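Local coordinates for protein purine nucleosidase, (IunH-1) (Sulfolobus solfataricus, PDB 3T8J) that belongs to the nucleoside hydrolase family, has a largely parallel alpha/beta core, and holds a sodium ion in the model, at residues Pro59-Ala64 and Lys95-His100; Lys99-Ala104 and Leu124-Leu129; Trp145-Ala150 and Ala239-Ile244; Arg253-Phe258 and Ile291-Asn296. One frame throughout, in Å; residues are numbered along the deposited sequence.

Contact 1: Pro59-Ala64 and Lys95-His100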
loop_
_atom_site.group_PDB
_atom_site.type_symbol
_atom_site.label_atom_id
_atom_site.label_comp_id
_atom_site.label_asym_id
_atom_site.label_seq_id
_atom_site.Cartn_x
_atom_site.Cartn_y
_atom_site.Cartn_z
ATOM N N PRO A 59 38.448 17.015 -3.222
ATOM C CA PRO A 59 37.780 16.878 -1.936
ATOM C C PRO A 59 36.740 15.759 -1.906
ATOM O O PRO A 59 36.010 15.548 -2.891
ATOM C CB PRO A 59 37.103 18.224 -1.731
ATOM C CG PRO A 59 36.896 18.751 -3.140
ATOM C CD PRO A 59 38.083 18.280 -3.906
ATOM N N VAL A 60 36.705 15.048 -0.781
ATOM C CA VAL A 60 35.737 14.004 -0.487
ATOM C C VAL A 60 34.792 14.493 0.612
ATOM O O VAL A 60 35.218 14.838 1.720
ATOM C CB VAL A 60 36.434 12.680 -0.041
ATOM C CG1 VAL A 60 35.412 11.628 0.328
ATOM C CG2 VAL A 60 37.381 12.210 -1.176
ATOM N N TYR A 61 33.504 14.593 0.269
ATOM C CA TYR A 61 32.481 15.067 1.180
ATOM C C TYR A 61 31.580 13.923 1.644
ATOM O O TYR A 61 30.775 13.385 0.856
ATOM C CB TYR A 61 31.612 16.141 0.482
ATOM C CG TYR A 61 32.347 17.390 0.077
ATOM C CD1 TYR A 61 32.552 18.417 0.980
ATOM C CD2 TYR A 61 32.821 17.573 -1.239
ATOM C CE1 TYR A 61 33.232 19.529 0.638
ATOM C CE2 TYR A 61 33.494 18.720 -1.596
ATOM C CZ TYR A 61 33.704 19.705 -0.659
ATOM O OH TYR A 61 34.395 20.865 -0.986
ATOM N N PRO A 62 31.680 13.551 2.932
ATOM C CA PRO A 62 30.754 12.563 3.443
ATOM C C PRO A 62 29.325 13.100 3.440
ATOM O O PRO A 62 29.077 14.221 3.880
ATOM C CB PRO A 62 31.266 12.316 4.878
ATOM C CG PRO A 62 32.733 12.719 4.826
ATOM C CD PRO A 62 32.648 13.967 3.966
ATOM N N GLY A 63 28.396 12.273 2.986
ATOM C CA GLY A 63 26.983 12.658 2.942
ATOM C C GLY A 63 26.117 11.800 3.843
ATOM O O GLY A 63 26.508 11.426 4.968
ATOM N N ALA A 64 24.924 11.473 3.367
ATOM C CA ALA A 64 23.996 10.641 4.123
ATOM C C ALA A 64 24.584 9.275 4.474
ATOM O O ALA A 64 25.138 8.622 3.599
ATOM C CB ALA A 64 22.694 10.452 3.337
ATOM N N LYS A 95 42.325 13.486 4.220
ATOM C CA LYS A 95 41.233 13.470 5.195
ATOM C C LYS A 95 39.943 13.952 4.535
ATOM O O LYS A 95 39.972 14.815 3.648
ATOM C CB LYS A 95 41.562 14.379 6.388
ATOM C CG LYS A 95 42.807 13.940 7.215
ATOM C CD LYS A 95 43.153 14.988 8.261
ATOM C CE LYS A 95 44.400 14.606 9.074
ATOM N NZ LYS A 95 45.025 15.801 9.738
ATOM N N ALA A 96 38.811 13.407 4.975
ATOM C CA ALA A 96 37.497 13.849 4.500
ATOM C C ALA A 96 37.231 15.304 4.878
ATOM O O ALA A 96 37.715 15.800 5.900
ATOM C CB ALA A 96 36.399 12.966 5.089
ATOM N N GLN A 97 36.474 16.009 4.028
ATOM C CA GLN A 97 35.971 17.311 4.358
ATOM C C GLN A 97 34.931 17.215 5.474
ATOM O O GLN A 97 34.303 16.175 5.654
ATOM C CB GLN A 97 35.325 17.967 3.121
ATOM C CG GLN A 97 36.244 18.070 1.894
ATOM C CD GLN A 97 37.457 18.933 2.134
ATOM O OE1 GLN A 97 37.347 20.085 2.599
ATOM N NE2 GLN A 97 38.628 18.406 1.799
ATOM N N GLU A 98 34.702 18.326 6.169
ATOM C CA GLU A 98 33.655 18.378 7.219
ATOM C C GLU A 98 32.249 18.640 6.681
ATOM O O GLU A 98 31.263 18.104 7.196
ATOM C CB GLU A 98 34.006 19.434 8.267
ATOM C CG GLU A 98 35.339 19.236 8.925
ATOM C CD GLU A 98 35.239 18.442 10.206
ATOM O OE1 GLU A 98 34.392 17.515 10.266
ATOM O OE2 GLU A 98 36.007 18.759 11.153
ATOM N N LYS A 99 32.157 19.422 5.617
ATOM C CA LYS A 99 30.868 19.823 5.048
ATOM C C LYS A 99 30.081 18.636 4.481
ATOM O O LYS A 99 30.651 17.787 3.825
ATOM C CB LYS A 99 31.116 20.844 3.933
ATOM C CG LYS A 99 29.883 21.430 3.315
ATOM C CD LYS A 99 30.231 22.472 2.228
ATOM C CE LYS A 99 30.820 23.740 2.795
ATOM N NZ LYS A 99 29.789 24.580 3.492
ATOM N N HIS A 100 28.776 18.585 4.759
ATOM C CA HIS A 100 27.894 17.556 4.245
ATOM C C HIS A 100 27.866 17.610 2.722
ATOM O O HIS A 100 27.782 18.687 2.145
ATOM C CB HIS A 100 26.456 17.758 4.786
ATOM C CG HIS A 100 25.554 16.576 4.621
ATOM N ND1 HIS A 100 25.073 16.153 3.397
ATOM C CD2 HIS A 100 24.998 15.750 5.539
ATOM C CE1 HIS A 100 24.283 15.107 3.573
ATOM N NE2 HIS A 100 24.242 14.826 4.867
HETATM O O HOH W 1 38.904 15.588 1.219
HETATM O O HOH W 2 30.133 15.460 6.173
#

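Contact 2: Lys99-Ala104 and Leu124-Leu129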
loop_
_atom_site.group_PDB
_atom_site.type_symbol
_atom_site.label_atom_id
_atom_site.label_comp_id
_atom_site.label_asym_id
_atom_site.label_seq_id
_atom_site.Cartn_x
_atom_site.Cartn_y
_atom_site.Cartn_z
ATOM N N LYS A 99 32.157 19.422 5.617
ATOM C CA LYS A 99 30.868 19.823 5.048
ATOM C C LYS A 99 30.081 18.636 4.481
ATOM O O LYS A 99 30.651 17.787 3.825
ATOM C CB LYS A 99 31.116 20.844 3.933
ATOM C CG LYS A 99 29.883 21.430 3.315
ATOM C CD LYS A 99 30.231 22.472 2.228
ATOM C CE LYS A 99 30.820 23.740 2.795
ATOM N NZ LYS A 99 29.789 24.580 3.492
ATOM N N HIS A 100 28.776 18.585 4.759
ATOM C CA HIS A 100 27.894 17.556 4.245
ATOM C C HIS A 100 27.866 17.610 2.722
ATOM O O HIS A 100 27.782 18.687 2.145
ATOM C CB HIS A 100 26.456 17.758 4.786
ATOM C CG HIS A 100 25.554 16.576 4.621
ATOM N ND1 HIS A 100 25.073 16.153 3.397
ATOM C CD2 HIS A 100 24.998 15.750 5.539
ATOM C CE1 HIS A 100 24.283 15.107 3.573
ATOM N NE2 HIS A 100 24.242 14.826 4.867
ATOM N N ALA A 101 27.935 16.448 2.083
ATOM C CA ALA A 101 27.821 16.336 0.636
ATOM C C ALA A 101 26.671 17.160 0.041
ATOM O O ALA A 101 26.851 17.747 -1.012
ATOM C CB ALA A 101 27.647 14.884 0.212
ATOM N N ALA A 102 25.506 17.165 0.675
ATOM C CA ALA A 102 24.354 17.908 0.067
ATOM C C ALA A 102 24.637 19.403 -0.057
ATOM O O ALA A 102 24.281 20.039 -1.074
ATOM C CB ALA A 102 23.078 17.658 0.867
ATOM N N LEU A 103 25.300 19.986 0.938
ATOM C CA LEU A 103 25.701 21.374 0.905
ATOM C C LEU A 103 26.820 21.635 -0.119
ATOM O O LEU A 103 26.811 22.664 -0.834
ATOM C CB LEU A 103 26.049 21.877 2.314
ATOM C CG LEU A 103 24.950 21.654 3.369
ATOM C CD1 LEU A 103 25.441 22.107 4.753
ATOM C CD2 LEU A 103 23.639 22.349 2.997
ATOM N N ALA A 104 27.768 20.701 -0.237
ATOM C CA ALA A 104 28.810 20.792 -1.258
ATOM C C ALA A 104 28.237 20.755 -2.675
ATOM O O ALA A 104 28.676 21.489 -3.556
ATOM C CB ALA A 104 29.854 19.677 -1.075
ATOM N N LEU A 124 20.460 7.557 -4.172
ATOM C CA LEU A 124 20.296 8.949 -4.573
ATOM C C LEU A 124 20.073 9.965 -3.423
ATOM O O LEU A 124 19.707 11.133 -3.624
ATOM C CB LEU A 124 19.176 9.018 -5.623
ATOM C CG LEU A 124 19.516 8.396 -6.989
ATOM C CD1 LEU A 124 18.246 8.171 -7.858
ATOM C CD2 LEU A 124 20.480 9.246 -7.791
ATOM N N THR A 125 20.354 9.531 -2.202
ATOM C CA THR A 125 20.070 10.319 -1.008
ATOM C C THR A 125 20.718 11.716 -1.010
ATOM O O THR A 125 20.072 12.678 -0.613
ATOM C CB THR A 125 20.444 9.510 0.273
ATOM O OG1 THR A 125 19.967 8.167 0.123
ATOM C CG2 THR A 125 19.811 10.164 1.494
ATOM N N ASN A 126 21.993 11.829 -1.393
ATOM C CA ASN A 126 22.665 13.138 -1.357
ATOM C C ASN A 126 22.081 14.103 -2.376
ATOM O O ASN A 126 21.920 15.288 -2.079
ATOM C CB ASN A 126 24.170 13.019 -1.595
ATOM C CG ASN A 126 24.893 12.373 -0.449
ATOM O OD1 ASN A 126 24.486 12.505 0.687
ATOM N ND2 ASN A 126 26.000 11.684 -0.755
ATOM N N LEU A 127 21.803 13.600 -3.589
ATOM C CA LEU A 127 21.225 14.492 -4.628
ATOM C C LEU A 127 19.833 14.927 -4.216
ATOM O O LEU A 127 19.444 16.090 -4.466
ATOM C CB LEU A 127 21.250 13.831 -6.008
ATOM C CG LEU A 127 20.744 14.672 -7.186
ATOM C CD1 LEU A 127 21.621 15.894 -7.364
ATOM C CD2 LEU A 127 20.747 13.829 -8.466
ATOM N N ALA A 128 19.028 14.032 -3.648
ATOM C CA ALA A 128 17.710 14.395 -3.154
ATOM C C ALA A 128 17.784 15.458 -2.071
ATOM O O ALA A 128 17.024 16.426 -2.116
ATOM C CB ALA A 128 16.939 13.155 -2.643
ATOM N N LEU A 129 18.664 15.288 -1.085
ATOM C CA LEU A 129 18.803 16.270 -0.011
ATOM C C LEU A 129 19.253 17.643 -0.553
ATOM O O LEU A 129 18.732 18.669 -0.130
ATOM C CB LEU A 129 19.737 15.745 1.095
ATOM C CG LEU A 129 19.705 16.502 2.426
ATOM C CD1 LEU A 129 18.289 16.817 2.887
ATOM C CD2 LEU A 129 20.442 15.699 3.495
#

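Contact 3: Trp145-Ala150 and Ala239-Ile244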
loop_
_atom_site.group_PDB
_atom_site.type_symbol
_atom_site.label_atom_id
_atom_site.label_comp_id
_atom_site.label_asym_id
_atom_site.label_seq_id
_atom_site.Cartn_x
_atom_site.Cartn_y
_atom_site.Cartn_z
ATOM N N TRP A 145 23.669 11.461 -14.760
ATOM C CA TRP A 145 23.904 10.131 -15.320
ATOM C C TRP A 145 23.653 9.112 -14.208
ATOM O O TRP A 145 24.395 9.082 -13.243
ATOM C CB TRP A 145 25.344 10.033 -15.822
ATOM C CG TRP A 145 25.750 11.065 -16.855
ATOM C CD1 TRP A 145 26.417 12.253 -16.638
ATOM C CD2 TRP A 145 25.558 10.978 -18.273
ATOM N NE1 TRP A 145 26.640 12.892 -17.834
ATOM C CE2 TRP A 145 26.107 12.142 -18.850
ATOM C CE3 TRP A 145 24.950 10.034 -19.112
ATOM C CZ2 TRP A 145 26.074 12.368 -20.214
ATOM C CZ3 TRP A 145 24.926 10.271 -20.475
ATOM C CH2 TRP A 145 25.471 11.437 -21.006
ATOM N N VAL A 146 22.578 8.361 -14.330
ATOM C CA VAL A 146 22.106 7.467 -13.261
ATOM C C VAL A 146 22.387 6.013 -13.613
ATOM O O VAL A 146 21.963 5.529 -14.671
ATOM C CB VAL A 146 20.591 7.633 -13.035
ATOM C CG1 VAL A 146 20.065 6.599 -12.011
ATOM C CG2 VAL A 146 20.245 9.047 -12.550
ATOM N N MET A 147 23.123 5.322 -12.742
ATOM C CA MET A 147 23.149 3.858 -12.797
ATOM C C MET A 147 22.028 3.436 -11.846
ATOM O O MET A 147 22.093 3.712 -10.622
ATOM C CB MET A 147 24.474 3.262 -12.325
ATOM C CG MET A 147 24.603 1.768 -12.609
ATOM S SD MET A 147 23.618 0.762 -11.446
ATOM C CE MET A 147 22.826 -0.384 -12.583
ATOM N N GLY A 148 20.981 2.823 -12.383
ATOM C CA GLY A 148 19.888 2.405 -11.521
ATOM C C GLY A 148 18.764 1.754 -12.270
ATOM O O GLY A 148 18.609 1.954 -13.458
ATOM N N GLY A 149 17.982 0.985 -11.533
ATOM C CA GLY A 149 16.762 0.396 -12.001
ATOM C C GLY A 149 16.883 -0.965 -12.647
ATOM O O GLY A 149 17.988 -1.466 -12.937
ATOM N N ALA A 150 15.718 -1.552 -12.869
ATOM C CA ALA A 150 15.558 -2.808 -13.596
ATOM C C ALA A 150 14.290 -2.658 -14.429
ATOM O O ALA A 150 13.167 -2.683 -13.922
ATOM C CB ALA A 150 15.497 -4.003 -12.626
ATOM N N ALA A 239 30.893 1.338 -14.323
ATOM C CA ALA A 239 31.879 1.656 -15.340
ATOM C C ALA A 239 31.251 1.816 -16.729
ATOM O O ALA A 239 31.695 2.653 -17.513
ATOM C CB ALA A 239 33.012 0.593 -15.342
ATOM N N ILE A 240 30.204 1.043 -17.023
ATOM C CA ILE A 240 29.442 1.242 -18.259
ATOM C C ILE A 240 28.730 2.597 -18.261
ATOM O O ILE A 240 28.758 3.323 -19.276
ATOM C CB ILE A 240 28.459 0.081 -18.519
ATOM C CG1 ILE A 240 29.213 -1.172 -18.949
ATOM C CG2 ILE A 240 27.446 0.463 -19.626
ATOM C CD1 ILE A 240 28.344 -2.471 -18.980
ATOM N N THR A 241 28.100 2.951 -17.135
ATOM C CA THR A 241 27.426 4.239 -17.017
ATOM C C THR A 241 28.423 5.371 -17.278
ATOM O O THR A 241 28.149 6.305 -18.024
ATOM C CB THR A 241 26.786 4.410 -15.630
ATOM O OG1 THR A 241 25.861 3.325 -15.407
ATOM C CG2 THR A 241 26.061 5.769 -15.502
ATOM N N THR A 242 29.583 5.266 -16.648
ATOM C CA THR A 242 30.651 6.258 -16.774
ATOM C C THR A 242 31.190 6.347 -18.209
ATOM O O THR A 242 31.431 7.435 -18.739
ATOM C CB THR A 242 31.800 5.937 -15.783
ATOM O OG1 THR A 242 31.270 5.827 -14.448
ATOM C CG2 THR A 242 32.872 7.021 -15.794
ATOM N N ALA A 243 31.384 5.189 -18.830
ATOM C CA ALA A 243 31.885 5.130 -20.209
ATOM C C ALA A 243 30.912 5.826 -21.156
ATOM O O ALA A 243 31.342 6.542 -22.056
ATOM C CB ALA A 243 32.154 3.668 -20.649
ATOM N N ILE A 244 29.613 5.609 -20.956
ATOM C CA ILE A 244 28.587 6.268 -21.783
ATOM C C ILE A 244 28.593 7.780 -21.502
ATOM O O ILE A 244 28.438 8.605 -22.426
ATOM C CB ILE A 244 27.194 5.656 -21.523
ATOM C CG1 ILE A 244 27.117 4.240 -22.081
ATOM C CG2 ILE A 244 26.078 6.526 -22.116
ATOM C CD1 ILE A 244 25.919 3.471 -21.533
#

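Contact 4: Arg253-Phe258 and Ile291-Asn296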
loop_
_atom_site.group_PDB
_atom_site.type_symbol
_atom_site.label_atom_id
_atom_site.label_comp_id
_atom_site.label_asym_id
_atom_site.label_seq_id
_atom_site.Cartn_x
_atom_site.Cartn_y
_atom_site.Cartn_z
ATOM N N ARG A 253 21.241 1.943 -28.235
ATOM C CA ARG A 253 19.796 2.136 -28.277
ATOM C C ARG A 253 19.342 2.903 -27.025
ATOM O O ARG A 253 19.714 2.546 -25.916
ATOM C CB ARG A 253 19.077 0.796 -28.338
ATOM C CG ARG A 253 17.611 0.906 -28.668
ATOM C CD ARG A 253 16.923 -0.478 -28.659
ATOM N NE ARG A 253 15.622 -0.266 -28.077
ATOM C CZ ARG A 253 14.974 -1.059 -27.236
ATOM N NH1 ARG A 253 15.454 -2.235 -26.811
ATOM N NH2 ARG A 253 13.792 -0.646 -26.819
ATOM N N ARG A 254 18.572 3.974 -27.222
ATOM C CA ARG A 254 18.011 4.776 -26.128
ATOM C C ARG A 254 16.528 5.058 -26.399
ATOM O O ARG A 254 16.135 5.191 -27.564
ATOM C CB ARG A 254 18.748 6.119 -25.999
ATOM C CG ARG A 254 20.266 6.018 -25.838
ATOM C CD ARG A 254 20.832 7.315 -25.284
ATOM N NE ARG A 254 22.245 7.513 -25.572
ATOM C CZ ARG A 254 22.981 8.519 -25.090
ATOM N NH1 ARG A 254 22.440 9.445 -24.288
ATOM N NH2 ARG A 254 24.259 8.615 -25.431
ATOM N N GLU A 255 15.726 5.166 -25.344
ATOM C CA GLU A 255 14.311 5.548 -25.451
ATOM C C GLU A 255 13.970 6.541 -24.360
ATOM O O GLU A 255 14.332 6.339 -23.207
ATOM C CB GLU A 255 13.393 4.337 -25.232
ATOM C CG GLU A 255 13.726 3.092 -26.063
ATOM C CD GLU A 255 13.423 3.231 -27.541
ATOM O OE1 GLU A 255 12.745 4.208 -27.968
ATOM O OE2 GLU A 255 13.870 2.340 -28.306
ATOM N N LYS A 256 13.237 7.592 -24.682
ATOM C CA LYS A 256 12.744 8.488 -23.652
ATOM C C LYS A 256 11.388 7.978 -23.175
ATOM O O LYS A 256 10.441 7.857 -23.963
ATOM C CB LYS A 256 12.621 9.912 -24.195
ATOM C CG LYS A 256 13.971 10.562 -24.452
ATOM C CD LYS A 256 13.838 12.051 -24.806
ATOM C CE LYS A 256 15.202 12.715 -24.917
ATOM N NZ LYS A 256 15.094 14.168 -25.309
ATOM N N ARG A 257 11.292 7.692 -21.879
ATOM C CA ARG A 257 10.102 7.070 -21.310
ATOM C C ARG A 257 9.721 7.700 -19.981
ATOM O O ARG A 257 10.471 8.534 -19.464
ATOM C CB ARG A 257 10.343 5.554 -21.214
ATOM C CG ARG A 257 10.099 4.924 -22.602
ATOM C CD ARG A 257 10.449 3.485 -22.740
ATOM N NE ARG A 257 10.193 3.015 -24.093
ATOM C CZ ARG A 257 10.480 1.788 -24.545
ATOM N NH1 ARG A 257 11.049 0.881 -23.756
ATOM N NH2 ARG A 257 10.174 1.464 -25.795
ATOM N N PHE A 258 8.560 7.321 -19.439
ATOM C CA PHE A 258 8.087 7.816 -18.160
ATOM C C PHE A 258 8.324 6.733 -17.090
ATOM O O PHE A 258 7.754 5.628 -17.185
ATOM C CB PHE A 258 6.600 8.214 -18.211
ATOM C CG PHE A 258 6.040 8.641 -16.877
ATOM C CD1 PHE A 258 6.503 9.778 -16.249
ATOM C CD2 PHE A 258 5.019 7.918 -16.275
ATOM C CE1 PHE A 258 5.992 10.172 -15.027
ATOM C CE2 PHE A 258 4.504 8.307 -15.061
ATOM C CZ PHE A 258 4.993 9.423 -14.433
ATOM N N ILE A 291 16.431 6.269 -21.303
ATOM C CA ILE A 291 16.904 4.970 -20.817
ATOM C C ILE A 291 17.778 4.302 -21.882
ATOM O O ILE A 291 17.415 4.235 -23.051
ATOM C CB ILE A 291 15.713 4.046 -20.452
ATOM C CG1 ILE A 291 14.761 4.759 -19.483
ATOM C CG2 ILE A 291 16.225 2.676 -19.952
ATOM C CD1 ILE A 291 13.517 3.897 -19.045
ATOM N N VAL A 292 18.946 3.792 -21.466
ATOM C CA VAL A 292 19.836 3.049 -22.355
ATOM C C VAL A 292 19.441 1.575 -22.346
ATOM O O VAL A 292 19.392 0.947 -21.283
ATOM C CB VAL A 292 21.309 3.207 -21.924
ATOM C CG1 VAL A 292 22.235 2.298 -22.751
ATOM C CG2 VAL A 292 21.726 4.692 -22.019
ATOM N N TYR A 293 19.140 1.027 -23.521
ATOM C CA TYR A 293 18.694 -0.362 -23.650
ATOM C C TYR A 293 19.744 -1.292 -24.263
ATOM O O TYR A 293 19.634 -2.507 -24.108
ATOM C CB TYR A 293 17.378 -0.431 -24.458
ATOM C CG TYR A 293 16.141 -0.087 -23.644
ATOM C CD1 TYR A 293 15.623 1.211 -23.576
ATOM C CD2 TYR A 293 15.490 -1.068 -22.905
ATOM C CE1 TYR A 293 14.471 1.489 -22.809
ATOM C CE2 TYR A 293 14.350 -0.791 -22.143
ATOM C CZ TYR A 293 13.857 0.499 -22.083
ATOM O OH TYR A 293 12.721 0.742 -21.303
ATOM N N GLU A 294 20.745 -0.744 -24.958
ATOM C CA GLU A 294 21.823 -1.531 -25.575
ATOM C C GLU A 294 23.134 -0.722 -25.611
ATOM O O GLU A 294 23.099 0.521 -25.665
ATOM C CB GLU A 294 21.447 -1.953 -27.015
ATOM C CG GLU A 294 20.157 -2.782 -27.172
ATOM C CD GLU A 294 19.823 -3.103 -28.633
ATOM O OE1 GLU A 294 20.747 -3.222 -29.473
ATOM O OE2 GLU A 294 18.616 -3.234 -28.933
ATOM N N ILE A 295 24.265 -1.433 -25.578
ATOM C CA ILE A 295 25.599 -0.838 -25.726
ATOM C C ILE A 295 26.424 -1.618 -26.764
ATOM O O ILE A 295 26.070 -2.731 -27.157
ATOM C CB ILE A 295 26.406 -0.741 -24.385
ATOM C CG1 ILE A 295 26.997 -2.088 -23.970
ATOM C CG2 ILE A 295 25.537 -0.174 -23.242
ATOM C CD1 ILE A 295 28.060 -1.979 -22.930
ATOM N N ASN A 296 27.503 -0.982 -27.203
ATOM C CA ASN A 296 28.544 -1.614 -28.009
ATOM C C ASN A 296 29.610 -2.166 -27.064
ATOM O O ASN A 296 30.410 -1.405 -26.511
ATOM C CB ASN A 296 29.139 -0.581 -28.983
ATOM C CG ASN A 296 30.140 -1.194 -29.957
ATOM O OD1 ASN A 296 30.958 -2.039 -29.590
ATOM N ND2 ASN A 296 30.079 -0.762 -31.213
#

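Contact 1: Pro59-Ala64 and Lys95-His100
Gln97 places CG beside its own backbone N (chi1 -56°) and bends again at chi2 (-62°), a folded shape that lays the start of its chain over one face of Tyr61. Its CG sits 3.9 Å from the centroid of the Tyr61 ring as a CH-pi contact, and the same Gln97 CG is 3.7 Å from Pro59 CB. At the rim of that ring, near its plane, Lys99 O approaches Tyr61 CD1 to 3.5 Å. One direct backbone bond joins the segments: Gln97 N gives its proton to Val60 O at 2.9 Å. Beside it a water links three groups, accepting from Val60 N and from Gln97 NE2 and donating to Lys95 O, which probably helps to set how the amide is turned. Farther along, Pro62 CG rests on Ala96 CB at 3.7 Å, and the His100 ring turns one face to Gly63, whose CA lies 4.0 Å from the ring centroid. Tyr61 spends its backbone bonds on Val31 and Ile33 in strand 27-33. The loop 95-100 therefore runs alongside the other flank of strand 60-62, the outermost strand at this end of the sheet in the alpha/beta fold.

Contact 2: Lys99-Ala104 and Leu124-Leu129
Two helix beginnings meet here, those of 101-111 and 125-133, with Ala101 and Ala102 facing Asn126 and Leu129. His100 is the N-cap of the first helix. Its ND1 accepts from Ala102 N at 2.9 Å and 166°, and that donor lies in the plane of the imidazole, which should restrain the rotation of the ring. Small residues let the backbones come close: Ala102 CA and Asn126 CA are 5.3 Å apart, and Ala102 CB reaches to 4.0 Å from Asn126 O. The methyl of Ala101 lies over a face of the Asn126 amide, CB being 3.7 Å from ND2 and 3.8 Å from CG. With its CG beside the backbone N (chi1 -70°), Asn126 reaches partners beyond the two helices: OD1 accepts from Ala64 N, while ND2 donates to Asp7 OD1 and Ile33 O. This buried amide is thus bonded at both ends. Helix 125-133 is the main helix of the beta-alpha-beta crossover between the neighbouring parallel strands 116-120 and 141-147, so Asn126 ties the start of that crossover to the strands 3-8 and 27-33. The imidazole stands nearly upright to the amide, planes 86° apart, with His100 CE1 at 3.9 Å from Asn126 OD1. Ala102 CB also meets Leu129 CB at 3.9 Å. On the flank toward the second subunit, Leu103 and Leu129 pack against Leu103 and Leu129 of that other chain, and His100 packs on Leu133 of the same neighbour.

Contact 3: Trp145-Ala150 and Ala239-Ile244
Thr241 OG1 is hydrogen-bonded to Pro237 O, one turn back in the helix, and across the contact it lies 3.4 Å from both Met147 CB and Met147 CG. That bond fits the torsion, which sets OG1 beside the backbone N (chi1 -58°) and turns CG2 to the strand. The setting is a helix laid on a face of the central sheet of the alpha/beta fold: helix 239-244 runs almost antiparallel to strand 145-147, their axes 8.4 Å apart at 162°. Trp145 and Met147 point to the helix and Val146 to the other face. Between them Thr241 CG2 comes down on the backbone, 4.1 Å from Val146 C, and also lies 4.3 Å from Trp145 CB. The two side chains Met147 and Thr241 cross at about a right angle, and the thioether then bends away from the helix, toward Glu162 and Trp187. Outside the pair, Trp145 NE1 is hydrogen-bonded to Glu117 OE1, and Leu119 and Ile185 from the flanking strands also touch Thr241. One turn on from Thr241, Ile244 CG2 lies 4.2 Å from Trp145 CZ3.

Contact 4: Arg253-Phe258 and Ile291-Asn296
A beta bulge interrupts this antiparallel strand pair: Arg253 is opposite Glu294, but Arg254 is already opposite Val292, so Tyr293 is the additional residue. Next to it the ladder is regular, with Glu255 and Ile291 as a hydrogen-bonded pair; Ile291 N to Glu255 O is 2.8 Å and almost straight at 178°. Tyr293 N still bonds Arg253 O at 2.9 Å, whereas Arg253 N to Glu294 O is weak at 3.5 Å. The bulge brings Tyr293 and Glu294 to the same face as Arg253. With CG opposite its backbone N (chi1 -168°) and a bend farther out, Arg253 stacks its guanidinium flat on Tyr293, offset toward the CB-CG end, centres 4.5 Å apart and planes at 17°. Its NE donates to Glu255 OE2 at 3.1 Å in the guanidinium plane, using the anti lone pair of the carboxylate, and this salt bridge should hold the group flat. Glu294 OE2 adds a long ion pair to Arg253 NH1 at 3.9 Å. Tyr293 is met at its far end by Arg257, whose NH1 makes a weak hydrogen bond of 3.0 Å to Tyr293 OH; Glu255 CG lies over the Arg257 guanidinium. On the other face Arg254 turns to Glu290 for its salt bridge. Strand 289-295, parallel to 182-185 on its other side, here begins the antiparallel end of an otherwise parallel sheet.

In the fold
Contacts 1 and 4 belong to the two ends of one mixed sheet, their centres about 33 Å apart on opposite sides of the chain's centre. Contacts 1 and 2 share Lys99 and His100 and touch directly: Pro62 O and Ala101 N are 3.1 Å apart, probably hydrogen-bonded. Contacts 3 and 4 meet through aliphatic side chains, with Ile240 CD1 4.0 Å from Ile295 CD1, and helix 237-246 is followed in the chain, after a short loop, by strand 251-261. The sodium ion, held by Asp9, Asp14, Ile121 and Ser122, lies nearest to contact 3, about 7 Å from the side chain of Met147. The side chain of Asn126 in contact 2 is about 10 Å from it.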